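Local coordinates for acyl-homoserine-lactone synthase (Mesorhizobium sp. ORS 3359, PDB 6WNS), which catalyses the synthesis of acyl-homoserine lactone quorum-sensing signals, using an acyl-coenzyme A as the acyl donor, at residues E53-V58 with G70-P75; A98-W103 with I138-V143; G157-E162 with L178-P183. All coordinates share one frame; numbering follows the deposited sequence.

How the interactions relate
Following the chain from the N terminus, interaction 1 closes an 11-residue connection into a hairpin of strands 56-60 and 69-75. Interaction 2 then spans 34 residues, including helix 121-135, to set strands 100-108 and 140-146 side by side in parallel. Last, interaction 3 closes 15 residues by pairing strand 174-180 with the edge strand 160-162. The three follow in series, neither nested nor crossed, yet share one mixed sheet. V74 O lies 2.7 Å from E102 N, tying interaction 1 to interaction 2, and I141 O lies 2.6 Å from I179 N, tying interaction 2 to interaction 3. Interactions 1 and 3 do not touch, their nearest atoms being about 8 Å apart.

Interaction 1: residues E53-V58 with G70-P75; sequences EHALYV and GSRLVP
L56, Y57 and V58 pair with L73, R72 and S71 as an antiparallel beta hairpin, strands 56-60 and 69-75 of the sheet, with the short strand axes 157° apart. Two pairs are hydrogen-bonded: L56 N to L73 O (2.8 Å) with L73 N returning to L56 O, and V58 N to S71 O with S71 N returning to V58 O. The last is the most bent, 136° at the hydrogen. On the face bearing L56, V58, S71 and L73, the leucines meet through their CB atoms at 4.0 Å, and V58 CG2 reaches L73 CD1; helix 121-135 packs against V58, S71 and L73. On the other face Y57 and R72 run side by side, with R72 CD 3.8 Å from Y57 CE1 at an oblique approach. Their polar ends both reach D51, which bonds Y57 OH and forms a salt bridge with R72 NH1, while T104 takes R72 NE. At the open end of the ladder the proline ring of P75 lies against H54. Replacing P75 by an alanine would probably uncover the H54 backbone carbonyl and leave a gap beside H54 CB and the F101 ring. The closest atom there is P75 CD, 3.3 Å from H54 O.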
loop_
_atom_site.group_PDB
_atom_site.type_symbol
_atom_site.label_atom_id
_atom_site.label_comp_id
_atom_site.label_asym_id
_atom_site.label_seq_id
_atom_site.Cartn_x
_atom_site.Cartn_y
_atom_site.Cartn_z
ATOM N N GLU A 53 9.363 -12.818 4.049
ATOM C CA GLU A 53 9.497 -13.428 2.717
ATOM C C GLU A 53 8.163 -13.385 1.967
ATOM O O GLU A 53 8.214 -13.544 0.747
ATOM C CB GLU A 53 10.022 -14.870 2.796
ATOM C CG GLU A 53 9.057 -15.835 3.454
ATOM C CD GLU A 53 9.196 -15.995 4.957
ATOM O OE1 GLU A 53 9.679 -15.026 5.686
ATOM O OE2 GLU A 53 8.857 -17.130 5.427
ATOM N N HIS A 54 7.029 -13.129 2.641
ATOM C CA HIS A 54 5.700 -13.080 1.989
ATOM C C HIS A 54 5.303 -11.685 1.557
ATOM O O HIS A 54 4.353 -11.547 0.750
ATOM C CB HIS A 54 4.635 -13.639 2.918
ATOM C CG HIS A 54 4.829 -15.072 3.238
ATOM N ND1 HIS A 54 4.710 -16.046 2.277
ATOM C CD2 HIS A 54 5.212 -15.686 4.385
ATOM C CE1 HIS A 54 5.034 -17.206 2.810
ATOM N NE2 HIS A 54 5.334 -17.007 4.110
ATOM N N ALA A 55 6.039 -10.653 1.965
ATOM C CA ALA A 55 5.710 -9.271 1.586
ATOM C C ALA A 55 6.054 -9.008 0.128
ATOM O O ALA A 55 7.097 -9.498 -0.370
ATOM C CB ALA A 55 6.363 -8.259 2.508
ATOM N N LEU A 56 5.205 -8.172 -0.495
ATOM C CA LEU A 56 5.447 -7.513 -1.778
ATOM C C LEU A 56 5.591 -6.012 -1.577
ATOM O O LEU A 56 4.753 -5.430 -0.933
ATOM C CB LEU A 56 4.267 -7.796 -2.712
ATOM C CG LEU A 56 3.768 -9.241 -2.734
ATOM C CD1 LEU A 56 2.578 -9.295 -3.689
ATOM C CD2 LEU A 56 4.840 -10.193 -3.192
ATOM N N TYR A 57 6.612 -5.425 -2.188
ATOM C CA TYR A 57 6.894 -3.970 -2.141
ATOM C C TYR A 57 6.664 -3.407 -3.541
ATOM O O TYR A 57 7.295 -3.783 -4.546
ATOM C CB TYR A 57 8.291 -3.719 -1.591
ATOM C CG TYR A 57 8.471 -4.351 -0.241
ATOM C CD1 TYR A 57 7.974 -3.726 0.890
ATOM C CD2 TYR A 57 9.054 -5.597 -0.108
ATOM C CE1 TYR A 57 8.098 -4.313 2.152
ATOM C CE2 TYR A 57 9.127 -6.227 1.124
ATOM C CZ TYR A 57 8.654 -5.577 2.262
ATOM O OH TYR A 57 8.779 -6.117 3.497
ATOM N N VAL A 58 5.713 -2.501 -3.598
ATOM C CA VAL A 58 5.386 -1.750 -4.827
ATOM C C VAL A 58 5.961 -0.349 -4.731
ATOM O O VAL A 58 5.356 0.509 -4.059
ATOM C CB VAL A 58 3.883 -1.679 -5.035
ATOM C CG1 VAL A 58 3.618 -1.109 -6.417
ATOM C CG2 VAL A 58 3.255 -3.063 -4.872
ATOM N N GLY A 70 5.303 4.675 -2.453
ATOM C CA GLY A 70 5.155 3.217 -2.540
ATOM C C GLY A 70 4.049 2.658 -1.713
ATOM O O GLY A 70 3.194 3.427 -1.261
ATOM N N SER A 71 4.054 1.321 -1.609
ATOM C CA SER A 71 3.053 0.564 -0.839
ATOM C C SER A 71 3.549 -0.852 -0.643
ATOM O O SER A 71 4.535 -1.225 -1.278
ATOM C CB SER A 71 1.690 0.664 -1.499
ATOM O OG SER A 71 1.840 0.969 -2.846
ATOM N N ARG A 72 2.861 -1.578 0.207
ATOM C CA ARG A 72 3.186 -2.964 0.575
ATOM C C ARG A 72 1.913 -3.782 0.482
ATOM O O ARG A 72 0.823 -3.246 0.742
ATOM C CB ARG A 72 3.728 -3.061 1.987
ATOM C CG ARG A 72 4.125 -4.444 2.443
ATOM C CD ARG A 72 4.703 -4.340 3.851
ATOM N NE ARG A 72 3.790 -3.878 4.907
ATOM C CZ ARG A 72 4.069 -3.973 6.183
ATOM N NH1 ARG A 72 5.261 -4.461 6.533
ATOM N NH2 ARG A 72 3.186 -3.610 7.119
ATOM N N LEU A 73 2.074 -4.965 -0.062
ATOM C CA LEU A 73 0.992 -5.973 -0.118
ATOM C C LEU A 73 1.470 -7.210 0.625
ATOM O O LEU A 73 2.623 -7.727 0.346
ATOM C CB LEU A 73 0.710 -6.295 -1.574
ATOM C CG LEU A 73 -0.057 -5.238 -2.350
ATOM C CD1 LEU A 73 -0.101 -5.593 -3.822
ATOM C CD2 LEU A 73 -1.460 -5.049 -1.796
ATOM N N VAL A 74 0.547 -7.770 1.395
ATOM C CA VAL A 74 0.726 -9.050 2.122
ATOM C C VAL A 74 -0.423 -10.005 1.810
ATOM O O VAL A 74 -1.584 -9.603 1.854
ATOM C CB VAL A 74 0.799 -8.705 3.611
ATOM C CG1 VAL A 74 0.924 -9.929 4.488
ATOM C CG2 VAL A 74 1.966 -7.771 3.880
ATOM N N PRO A 75 -0.158 -11.298 1.545
ATOM C CA PRO A 75 -1.242 -12.252 1.277
ATOM C C PRO A 75 -2.204 -12.311 2.478
ATOM O O PRO A 75 -1.780 -12.398 3.641
ATOM C CB PRO A 75 -0.518 -13.588 1.024
ATOM C CG PRO A 75 0.931 -13.381 1.215
ATOM C CD PRO A 75 1.159 -11.938 1.629
#

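Interaction 2: residues A98-W103 with I138-V143; sequences AEIFEW and IRQISV
F101 and I138 pack closely between these two parallel strand segments, whereas E99 and R139 face solvent and are held by a long ion pair. I138 CD1 stands over one face of the F101 ring, 3.4 Å from its centroid and 14° off the normal, a CH-pi contact. With CG1 of I138 anti to its own carbonyl carbon (chi1 -51°), the extended branch carries the methyl over the ring centre. Further along, on the side of the sheet that bears F101, I141 CG2 presses on W103 CB at 3.4 Å, and V143 CG2 approaches W103 CE3 obliquely. The backbone bonds here are F101 N to Q140 O, S142 N to F101 O, and W103 N to S142 O at 2.8 Å. S142 OG, packed against E102 CB, is buried without a polar partner in the model.

At the solvent end the grip is partly electrostatic. E99 O accepts R139 N at 2.7 Å and, weakly, Q140 N, whereas the side chains run alongside each other with E99 OE1 3.7 Å from R139 NH1. E99 OE1 sits off the plane of the R139 guanidinium, so the attraction is between charges, without a directed hydrogen bond.

The axes cross at 37°. The two strands hold the central parallel positions which, in GNAT acetyltransferase relatives, splay apart further on to receive acyl-CoA; a similar role here is an inference from the family. Helix 121-135 makes the beta-alpha-beta crossover between the strands and packs on W103, I138 and I141; strand 69-75 flanks F101, and strand 174-180 lies along V143.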
loop_
_atom_site.group_PDB
_atom_site.type_symbol
_atom_site.label_atom_id
_atom_site.label_comp_id
_atom_site.label_asym_id
_atom_site.label_seq_id
_atom_site.Cartn_x
_atom_site.Cartn_y
_atom_site.Cartn_z
ATOM N N ALA A 98 -6.712 -16.633 -1.304
ATOM C CA ALA A 98 -5.487 -16.596 -2.129
ATOM C C ALA A 98 -5.507 -15.327 -3.027
ATOM O O ALA A 98 -4.394 -14.810 -3.323
ATOM C CB ALA A 98 -5.382 -17.869 -2.959
ATOM N N GLU A 99 -6.749 -14.884 -3.386
ATOM C CA GLU A 99 -7.055 -13.913 -4.486
ATOM C C GLU A 99 -6.938 -12.484 -3.918
ATOM O O GLU A 99 -7.063 -11.490 -4.689
ATOM C CB GLU A 99 -8.462 -14.129 -5.094
ATOM C CG GLU A 99 -9.118 -15.477 -4.766
ATOM C CD GLU A 99 -9.355 -16.425 -5.935
ATOM O OE1 GLU A 99 -10.375 -16.267 -6.684
ATOM O OE2 GLU A 99 -8.561 -17.386 -6.075
ATOM N N ILE A 100 -6.720 -12.399 -2.594
ATOM C CA ILE A 100 -6.922 -11.151 -1.792
ATOM C C ILE A 100 -5.631 -10.826 -1.047
ATOM O O ILE A 100 -5.231 -11.672 -0.243
ATOM C CB ILE A 100 -8.107 -11.330 -0.824
ATOM C CG1 ILE A 100 -9.411 -11.644 -1.577
ATOM C CG2 ILE A 100 -8.272 -10.120 0.075
ATOM C CD1 ILE A 100 -10.662 -11.591 -0.714
ATOM N N PHE A 101 -5.111 -9.581 -1.181
ATOM C CA PHE A 101 -3.865 -9.155 -0.486
ATOM C C PHE A 101 -4.204 -7.920 0.322
ATOM O O PHE A 101 -5.155 -7.202 -0.028
ATOM C CB PHE A 101 -2.707 -8.888 -1.451
ATOM C CG PHE A 101 -1.928 -10.123 -1.867
ATOM C CD1 PHE A 101 -0.544 -10.192 -1.711
ATOM C CD2 PHE A 101 -2.591 -11.252 -2.327
ATOM C CE1 PHE A 101 0.154 -11.320 -2.117
ATOM C CE2 PHE A 101 -1.893 -12.374 -2.752
ATOM C CZ PHE A 101 -0.525 -12.398 -2.646
ATOM N N GLU A 102 -3.501 -7.724 1.419
ATOM C CA GLU A 102 -3.751 -6.534 2.269
ATOM C C GLU A 102 -2.739 -5.478 1.848
ATOM O O GLU A 102 -1.559 -5.811 1.796
ATOM C CB GLU A 102 -3.671 -6.872 3.745
ATOM C CG GLU A 102 -3.809 -5.612 4.565
ATOM C CD GLU A 102 -3.387 -5.701 6.002
ATOM O OE1 GLU A 102 -2.238 -6.107 6.237
ATOM O OE2 GLU A 102 -4.251 -5.356 6.902
ATOM N N TRP A 103 -3.233 -4.260 1.629
ATOM C CA TRP A 103 -2.490 -2.996 1.409
ATOM C C TRP A 103 -2.126 -2.359 2.752
ATOM O O TRP A 103 -3.056 -2.109 3.573
ATOM C CB TRP A 103 -3.361 -2.063 0.585
ATOM C CG TRP A 103 -2.773 -0.761 0.154
ATOM C CD1 TRP A 103 -1.465 -0.396 0.050
ATOM C CD2 TRP A 103 -3.540 0.340 -0.363
ATOM N NE1 TRP A 103 -1.377 0.871 -0.484
ATOM C CE2 TRP A 103 -2.624 1.330 -0.770
ATOM C CE3 TRP A 103 -4.912 0.546 -0.605
ATOM C CZ2 TRP A 103 -3.039 2.542 -1.302
ATOM C CZ3 TRP A 103 -5.329 1.745 -1.122
ATOM C CH2 TRP A 103 -4.401 2.730 -1.477
ATOM N N ILE A 138 -4.229 -10.982 -8.232
ATOM C CA ILE A 138 -4.884 -10.446 -7.011
ATOM C C ILE A 138 -6.120 -9.720 -7.544
ATOM O O ILE A 138 -5.939 -8.971 -8.543
ATOM C CB ILE A 138 -3.935 -9.465 -6.307
ATOM C CG1 ILE A 138 -2.587 -10.171 -6.145
ATOM C CG2 ILE A 138 -4.583 -8.912 -5.033
ATOM C CD1 ILE A 138 -1.624 -9.607 -5.208
ATOM N N ARG A 139 -7.293 -10.151 -7.061
ATOM C CA ARG A 139 -8.614 -9.706 -7.613
ATOM C C ARG A 139 -9.177 -8.621 -6.685
ATOM O O ARG A 139 -9.900 -7.637 -7.177
ATOM C CB ARG A 139 -9.549 -10.902 -7.727
ATOM C CG ARG A 139 -8.916 -12.070 -8.457
ATOM C CD ARG A 139 -9.241 -12.051 -9.934
ATOM N NE ARG A 139 -10.661 -12.228 -10.223
ATOM C CZ ARG A 139 -11.295 -13.401 -10.265
ATOM N NH1 ARG A 139 -10.651 -14.522 -9.985
ATOM N NH2 ARG A 139 -12.585 -13.444 -10.535
ATOM N N GLN A 140 -8.841 -8.717 -5.391
ATOM C CA GLN A 140 -9.227 -7.657 -4.441
ATOM C C GLN A 140 -8.061 -7.314 -3.495
ATOM O O GLN A 140 -7.142 -8.199 -3.253
ATOM C CB GLN A 140 -10.457 -8.076 -3.645
ATOM C CG GLN A 140 -11.672 -8.373 -4.546
ATOM C CD GLN A 140 -12.786 -9.004 -3.603
ATOM O OE1 GLN A 140 -12.582 -9.904 -2.889
ATOM N NE2 GLN A 140 -13.959 -8.377 -3.513
ATOM N N ILE A 141 -8.177 -6.129 -2.869
ATOM C CA ILE A 141 -7.173 -5.615 -1.875
ATOM C C ILE A 141 -7.933 -5.125 -0.641
ATOM O O ILE A 141 -8.952 -4.262 -0.864
ATOM C CB ILE A 141 -6.344 -4.462 -2.460
ATOM C CG1 ILE A 141 -5.451 -4.934 -3.605
ATOM C CG2 ILE A 141 -5.512 -3.798 -1.350
ATOM C CD1 ILE A 141 -5.239 -3.852 -4.649
ATOM N N SER A 142 -7.532 -5.733 0.580
ATOM C CA SER A 142 -8.098 -5.298 1.879
ATOM C C SER A 142 -7.188 -4.216 2.458
ATOM O O SER A 142 -5.981 -4.224 2.113
ATOM C CB SER A 142 -8.324 -6.423 2.838
ATOM O OG SER A 142 -7.122 -7.060 3.186
ATOM N N VAL A 143 -7.744 -3.281 3.238
ATOM C CA VAL A 143 -6.929 -2.157 3.797
ATOM C C VAL A 143 -7.634 -1.572 5.013
ATOM O O VAL A 143 -8.889 -1.493 5.080
ATOM C CB VAL A 143 -6.662 -1.105 2.709
ATOM C CG1 VAL A 143 -7.974 -0.443 2.249
ATOM C CG2 VAL A 143 -5.649 -0.046 3.097
#

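Interaction 3: residues G157-E162 with L178-P183; sequences GWTLFE and LIDVTP
W158 meets I179 just after the chain leaves helix 149-155. Its CE3 comes within 3.6 Å of I179 CG2, which approaches the indole obliquely, while I179 CD1 lies at the ring edge, in plane. W158 NE1 is turned to T189, and a hydrogen bond there fixes the ring's other end. Next, T159 O accepts D180 N at 3.0 Å. T159 OG1 sits 3.3 Å from D180 OD2, but the angle is too poor for a hydrogen bond; the other carboxylate oxygen, D180 OD1, takes Q140 NE2 of the neighbouring strand. This pairing belongs to an antiparallel beta hairpin, in which strand 160-162 runs against strand 174-180, axes 168° apart, forming the edge of the mixed sheet in this acetyltransferase-like fold. L160 and I179 are a non-hydrogen-bonded pair, and L160 CB meets I179 CG1 at 3.9 Å. The L160 CG lies between backbone N and carbonyl carbon (chi1 62°), directing its branched end (CD1 and CD2) to L153 and R154 of helix 149-155. F161 then forms the hydrogen-bonded pair with L178: F161 N gives to L178 O at 3.0 Å, and L178 N returns to F161 O at 2.8 Å. E162 turns away from the partner strand and makes its salt bridge with R154.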
loop_
_atom_site.group_PDB
_atom_site.type_symbol
_atom_site.label_atom_id
_atom_site.label_comp_id
_atom_site.label_asym_id
_atom_site.label_seq_id
_atom_site.Cartn_x
_atom_site.Cartn_y
_atom_site.Cartn_z
ATOM N N GLY A 157 -12.516 6.157 -9.460
ATOM C CA GLY A 157 -13.170 5.045 -10.184
ATOM C C GLY A 157 -13.264 3.764 -9.363
ATOM O O GLY A 157 -13.794 2.780 -9.887
ATOM N N TRP A 158 -12.831 3.752 -8.104
ATOM C CA TRP A 158 -12.668 2.460 -7.378
ATOM C C TRP A 158 -14.021 2.006 -6.815
ATOM O O TRP A 158 -14.825 2.892 -6.248
ATOM C CB TRP A 158 -11.613 2.544 -6.276
ATOM C CG TRP A 158 -10.244 2.879 -6.760
ATOM C CD1 TRP A 158 -9.896 3.589 -7.870
ATOM C CD2 TRP A 158 -9.027 2.610 -6.047
ATOM N NE1 TRP A 158 -8.540 3.747 -7.910
ATOM C CE2 TRP A 158 -7.975 3.133 -6.820
ATOM C CE3 TRP A 158 -8.724 1.912 -4.879
ATOM C CZ2 TRP A 158 -6.642 2.998 -6.442
ATOM C CZ3 TRP A 158 -7.407 1.815 -4.476
ATOM C CH2 TRP A 158 -6.380 2.337 -5.265
ATOM N N THR A 159 -14.299 0.685 -7.013
ATOM C CA THR A 159 -15.510 0.085 -6.408
ATOM C C THR A 159 -14.937 -0.629 -5.167
ATOM O O THR A 159 -13.840 -1.344 -5.286
ATOM C CB THR A 159 -16.371 -0.657 -7.459
ATOM O OG1 THR A 159 -16.103 -2.049 -7.303
ATOM C CG2 THR A 159 -16.116 -0.256 -8.906
ATOM N N LEU A 160 -15.482 -0.287 -3.993
ATOM C CA LEU A 160 -14.992 -0.829 -2.694
ATOM C C LEU A 160 -16.155 -0.911 -1.719
ATOM O O LEU A 160 -17.178 -0.239 -1.952
ATOM C CB LEU A 160 -13.904 0.070 -2.116
ATOM C CG LEU A 160 -14.343 1.495 -1.798
ATOM C CD1 LEU A 160 -14.941 1.639 -0.407
ATOM C CD2 LEU A 160 -13.209 2.451 -2.005
ATOM N N PHE A 161 -15.971 -1.715 -0.674
ATOM C CA PHE A 161 -17.020 -2.081 0.304
ATOM C C PHE A 161 -16.399 -1.837 1.676
ATOM O O PHE A 161 -15.323 -2.404 1.971
ATOM C CB PHE A 161 -17.503 -3.524 0.098
ATOM C CG PHE A 161 -18.610 -3.743 -0.903
ATOM C CD1 PHE A 161 -19.859 -3.155 -0.741
ATOM C CD2 PHE A 161 -18.446 -4.649 -1.941
ATOM C CE1 PHE A 161 -20.882 -3.393 -1.640
ATOM C CE2 PHE A 161 -19.470 -4.904 -2.831
ATOM C CZ PHE A 161 -20.693 -4.281 -2.677
ATOM N N GLU A 162 -17.021 -0.991 2.493
ATOM C CA GLU A 162 -16.658 -0.890 3.930
ATOM C C GLU A 162 -16.919 -2.254 4.593
ATOM O O GLU A 162 -17.882 -2.909 4.213
ATOM C CB GLU A 162 -17.467 0.213 4.612
ATOM C CG GLU A 162 -17.065 1.618 4.183
ATOM C CD GLU A 162 -17.714 2.145 2.906
ATOM O OE1 GLU A 162 -17.478 3.429 2.605
ATOM O OE2 GLU A 162 -18.479 1.271 2.204
ATOM N N LEU A 178 -12.695 -3.376 1.453
ATOM C CA LEU A 178 -12.314 -4.404 0.434
ATOM C C LEU A 178 -12.435 -3.810 -0.980
ATOM O O LEU A 178 -13.536 -3.369 -1.337
ATOM C CB LEU A 178 -13.194 -5.637 0.609
ATOM C CG LEU A 178 -12.804 -6.786 -0.324
ATOM C CD1 LEU A 178 -11.390 -7.239 0.024
ATOM C CD2 LEU A 178 -13.796 -7.951 -0.270
ATOM N N ILE A 179 -11.331 -3.718 -1.729
ATOM C CA ILE A 179 -11.247 -2.962 -3.016
ATOM C C ILE A 179 -11.225 -3.967 -4.160
ATOM O O ILE A 179 -10.388 -4.878 -4.093
ATOM C CB ILE A 179 -10.004 -2.034 -3.031
ATOM C CG1 ILE A 179 -10.169 -0.879 -2.039
ATOM C CG2 ILE A 179 -9.741 -1.472 -4.425
ATOM C CD1 ILE A 179 -8.856 -0.353 -1.462
ATOM N N ASP A 180 -12.135 -3.828 -5.146
ATOM C CA ASP A 180 -12.027 -4.576 -6.424
ATOM C C ASP A 180 -10.886 -3.898 -7.260
ATOM O O ASP A 180 -10.851 -2.699 -7.562
ATOM C CB ASP A 180 -13.352 -4.629 -7.204
ATOM C CG ASP A 180 -14.409 -5.389 -6.436
ATOM O OD1 ASP A 180 -14.016 -6.149 -5.497
ATOM O OD2 ASP A 180 -15.624 -5.261 -6.828
ATOM N N VAL A 181 -10.062 -4.857 -7.787
ATOM C CA VAL A 181 -8.974 -4.607 -8.783
ATOM C C VAL A 181 -9.595 -4.810 -10.169
ATOM O O VAL A 181 -9.647 -5.941 -10.620
ATOM C CB VAL A 181 -7.756 -5.527 -8.542
ATOM C CG1 VAL A 181 -6.633 -5.241 -9.521
ATOM C CG2 VAL A 181 -7.229 -5.446 -7.113
ATOM N N THR A 182 -10.111 -3.740 -10.772
ATOM C CA THR A 182 -10.869 -3.779 -12.041
ATOM C C THR A 182 -10.108 -2.964 -13.104
ATOM O O THR A 182 -9.432 -1.916 -12.780
ATOM C CB THR A 182 -12.338 -3.401 -11.781
ATOM O OG1 THR A 182 -12.526 -2.042 -11.343
ATOM C CG2 THR A 182 -12.959 -4.322 -10.750
ATOM N N PRO A 183 -10.129 -3.449 -14.382
ATOM C CA PRO A 183 -9.561 -2.718 -15.523
ATOM C C PRO A 183 -9.976 -1.174 -15.620
ATOM O O PRO A 183 -9.257 -0.340 -16.260
ATOM C CB PRO A 183 -10.089 -3.556 -16.702
ATOM C CG PRO A 183 -10.019 -4.964 -16.177
ATOM C CD PRO A 183 -10.536 -4.822 -14.758
#